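Local coordinates for hypothetical protein APE0525 (Aeropyrum pernix, PDB 2CX1) that probably binds RNA through a PUA domain and may act in translation initiation, though its precise role is not established, at residues R16-K21 with A43-V48. Numbering follows the deposited sequence.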
loop_
_atom_site.group_PDB
_atom_site.type_symbol
_atom_site.label_atom_id
_atom_site.label_comp_id
_atom_site.label_asym_id
_atom_site.label_seq_id
_atom_site.Cartn_x
_atom_site.Cartn_y
_atom_site.Cartn_z
ATOM N N ARG A 16 3.001 -7.480 -19.791
ATOM C CA ARG A 16 2.823 -8.866 -20.192
ATOM C C ARG A 16 1.978 -9.572 -19.142
ATOM O O ARG A 16 1.890 -9.131 -17.987
ATOM C CB ARG A 16 4.163 -9.583 -20.274
ATOM C CG ARG A 16 4.920 -9.672 -18.983
ATOM C CD ARG A 16 6.107 -10.569 -19.164
ATOM N NE ARG A 16 6.946 -10.756 -17.996
ATOM C CZ ARG A 16 6.697 -11.591 -16.999
ATOM N NH1 ARG A 16 5.601 -12.344 -16.990
ATOM N NH2 ARG A 16 7.566 -11.693 -16.003
ATOM N N ALA A 17 1.366 -10.693 -19.525
ATOM C CA ALA A 17 0.598 -11.472 -18.554
ATOM C C ALA A 17 1.587 -12.192 -17.644
ATOM O O ALA A 17 2.706 -12.490 -18.050
ATOM C CB ALA A 17 -0.215 -12.535 -19.273
ATOM N N LEU A 18 1.183 -12.449 -16.398
ATOM C CA LEU A 18 2.010 -13.257 -15.537
ATOM C C LEU A 18 1.849 -14.687 -16.025
ATOM O O LEU A 18 0.797 -15.049 -16.540
ATOM C CB LEU A 18 1.501 -13.274 -14.089
ATOM C CG LEU A 18 1.609 -12.017 -13.230
ATOM C CD1 LEU A 18 1.400 -12.389 -11.740
ATOM C CD2 LEU A 18 2.944 -11.421 -13.444
ATOM N N SER A 19 2.866 -15.506 -15.833
ATOM C CA SER A 19 2.791 -16.913 -16.232
ATOM C C SER A 19 1.969 -17.645 -15.156
ATOM O O SER A 19 1.681 -17.071 -14.077
ATOM C CB SER A 19 4.206 -17.498 -16.308
ATOM O OG SER A 19 4.794 -17.689 -15.017
ATOM N N LYS A 20 1.582 -18.892 -15.438
ATOM C CA LYS A 20 0.828 -19.690 -14.464
ATOM C C LYS A 20 1.694 -19.841 -13.199
ATOM O O LYS A 20 1.211 -19.699 -12.071
ATOM C CB LYS A 20 0.527 -21.082 -15.056
ATOM C CG LYS A 20 -0.212 -21.987 -14.110
ATOM C CD LYS A 20 -0.552 -23.348 -14.756
ATOM C CE LYS A 20 -1.446 -24.203 -13.811
ATOM N NZ LYS A 20 -2.059 -25.354 -14.536
ATOM N N LYS A 21 2.982 -20.107 -13.405
ATOM C CA LYS A 21 3.933 -20.250 -12.317
ATOM C C LYS A 21 4.093 -18.936 -11.501
ATOM O O LYS A 21 4.122 -18.972 -10.285
ATOM C CB LYS A 21 5.288 -20.690 -12.861
ATOM C CG LYS A 21 6.364 -20.876 -11.774
ATOM C CD LYS A 21 7.766 -21.226 -12.384
ATOM C CE LYS A 21 8.793 -21.568 -11.287
ATOM N NZ LYS A 21 10.217 -21.857 -11.741
ATOM N N ALA A 43 -9.456 -13.166 -12.039
ATOM C CA ALA A 43 -8.911 -11.820 -12.319
ATOM C C ALA A 43 -7.684 -11.923 -13.261
ATOM O O ALA A 43 -6.879 -12.804 -13.123
ATOM C CB ALA A 43 -8.503 -11.149 -10.997
ATOM N N ASP A 44 -7.570 -11.008 -14.209
ATOM C CA ASP A 44 -6.467 -10.970 -15.154
ATOM C C ASP A 44 -5.270 -10.240 -14.488
ATOM O O ASP A 44 -5.351 -9.033 -14.168
ATOM C CB ASP A 44 -6.932 -10.217 -16.393
ATOM C CG ASP A 44 -5.855 -10.085 -17.459
ATOM O OD1 ASP A 44 -4.832 -10.785 -17.371
ATOM O OD2 ASP A 44 -6.026 -9.281 -18.405
ATOM N N LEU A 45 -4.182 -10.974 -14.288
ATOM C CA LEU A 45 -2.980 -10.399 -13.674
ATOM C C LEU A 45 -1.878 -10.123 -14.698
ATOM O O LEU A 45 -1.485 -11.020 -15.480
ATOM C CB LEU A 45 -2.439 -11.330 -12.593
ATOM C CG LEU A 45 -2.821 -11.177 -11.113
ATOM C CD1 LEU A 45 -4.245 -10.788 -10.932
ATOM C CD2 LEU A 45 -2.499 -12.499 -10.445
ATOM N N ARG A 46 -1.352 -8.893 -14.673
ATOM C CA ARG A 46 -0.295 -8.516 -15.601
ATOM C C ARG A 46 0.796 -7.739 -14.877
ATOM O O ARG A 46 0.530 -7.114 -13.847
ATOM C CB ARG A 46 -0.867 -7.638 -16.714
ATOM C CG ARG A 46 -1.945 -8.345 -17.550
ATOM C CD ARG A 46 -2.610 -7.374 -18.531
ATOM N NE ARG A 46 -1.670 -6.845 -19.506
ATOM C CZ ARG A 46 -1.237 -7.532 -20.562
ATOM N NH1 ARG A 46 -1.680 -8.778 -20.779
ATOM N NH2 ARG A 46 -0.331 -6.997 -21.382
ATOM N N LEU A 47 2.012 -7.838 -15.410
ATOM C CA LEU A 47 3.188 -7.130 -14.891
ATOM C C LEU A 47 3.438 -5.954 -15.845
ATOM O O LEU A 47 3.566 -6.094 -17.096
ATOM C CB LEU A 47 4.411 -8.038 -14.883
ATOM C CG LEU A 47 5.733 -7.532 -14.291
ATOM C CD1 LEU A 47 5.552 -7.248 -12.791
ATOM C CD2 LEU A 47 6.778 -8.611 -14.490
ATOM N N VAL A 48 3.463 -4.763 -15.265
ATOM C CA VAL A 48 3.705 -3.577 -16.073
ATOM C C VAL A 48 5.021 -2.963 -15.600
ATOM O O VAL A 48 5.152 -2.674 -14.406
ATOM C CB VAL A 48 2.577 -2.544 -15.861
ATOM C CG1 VAL A 48 2.843 -1.343 -16.669
ATOM C CG2 VAL A 48 1.179 -3.175 -16.203
#
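With CG of L47 anti to its backbone N (chi1 -176°) and the R16 chain extended from CG to NE after a chi1 of 62°, these two side chains run side by side in the same direction. The methyl CD2 of L47 lies over one face of the R16 guanidinium, 3.5 Å from NH2 of that arginine. The group's orientation is also fixed by its polar partners: NH1 of R16 donates to O of A17 at 3.1 Å, with the acceptor close to the guanidinium plane, and forms a salt bridge to E22 in the helix that follows.

Beneath these side chains lies the backbone pairing of an antiparallel sheet, in the region assigned to the DUF1947 (pre-PUA) family, where the end of strand 9-17 meets the start of strand 45-51. R16 and L47 form a hydrogen-bonded pair, N of R16 reaching O of L47 at 3.1 Å and N of L47 reaching O of R16 at 2.9 Å. A17 and R46 make the adjoining non-hydrogen-bonded pair, and beyond it N of L18 gives an almost straight bond to O of L45, although it approaches tilted from that carbonyl's plane.

As the chain leaves the strand, L18 spreads its two methyls over the neighbouring strand: CD1 packs 4.1 Å from CB of L45, and CD2 sits 4.0 Å from CB of L47. L45 also touches L26, tying the strand to helix 20-30, which S19 caps at its N-terminus.

R46, bent at chi3 (63°), folds its guanidinium back over the R16-A17 backbone, NH1 lying 3.8 Å from N of A17. Shortening R46 to alanine removes that guanidinium, which would probably uncover this part of strand 9-17 and weaken the contact with A15.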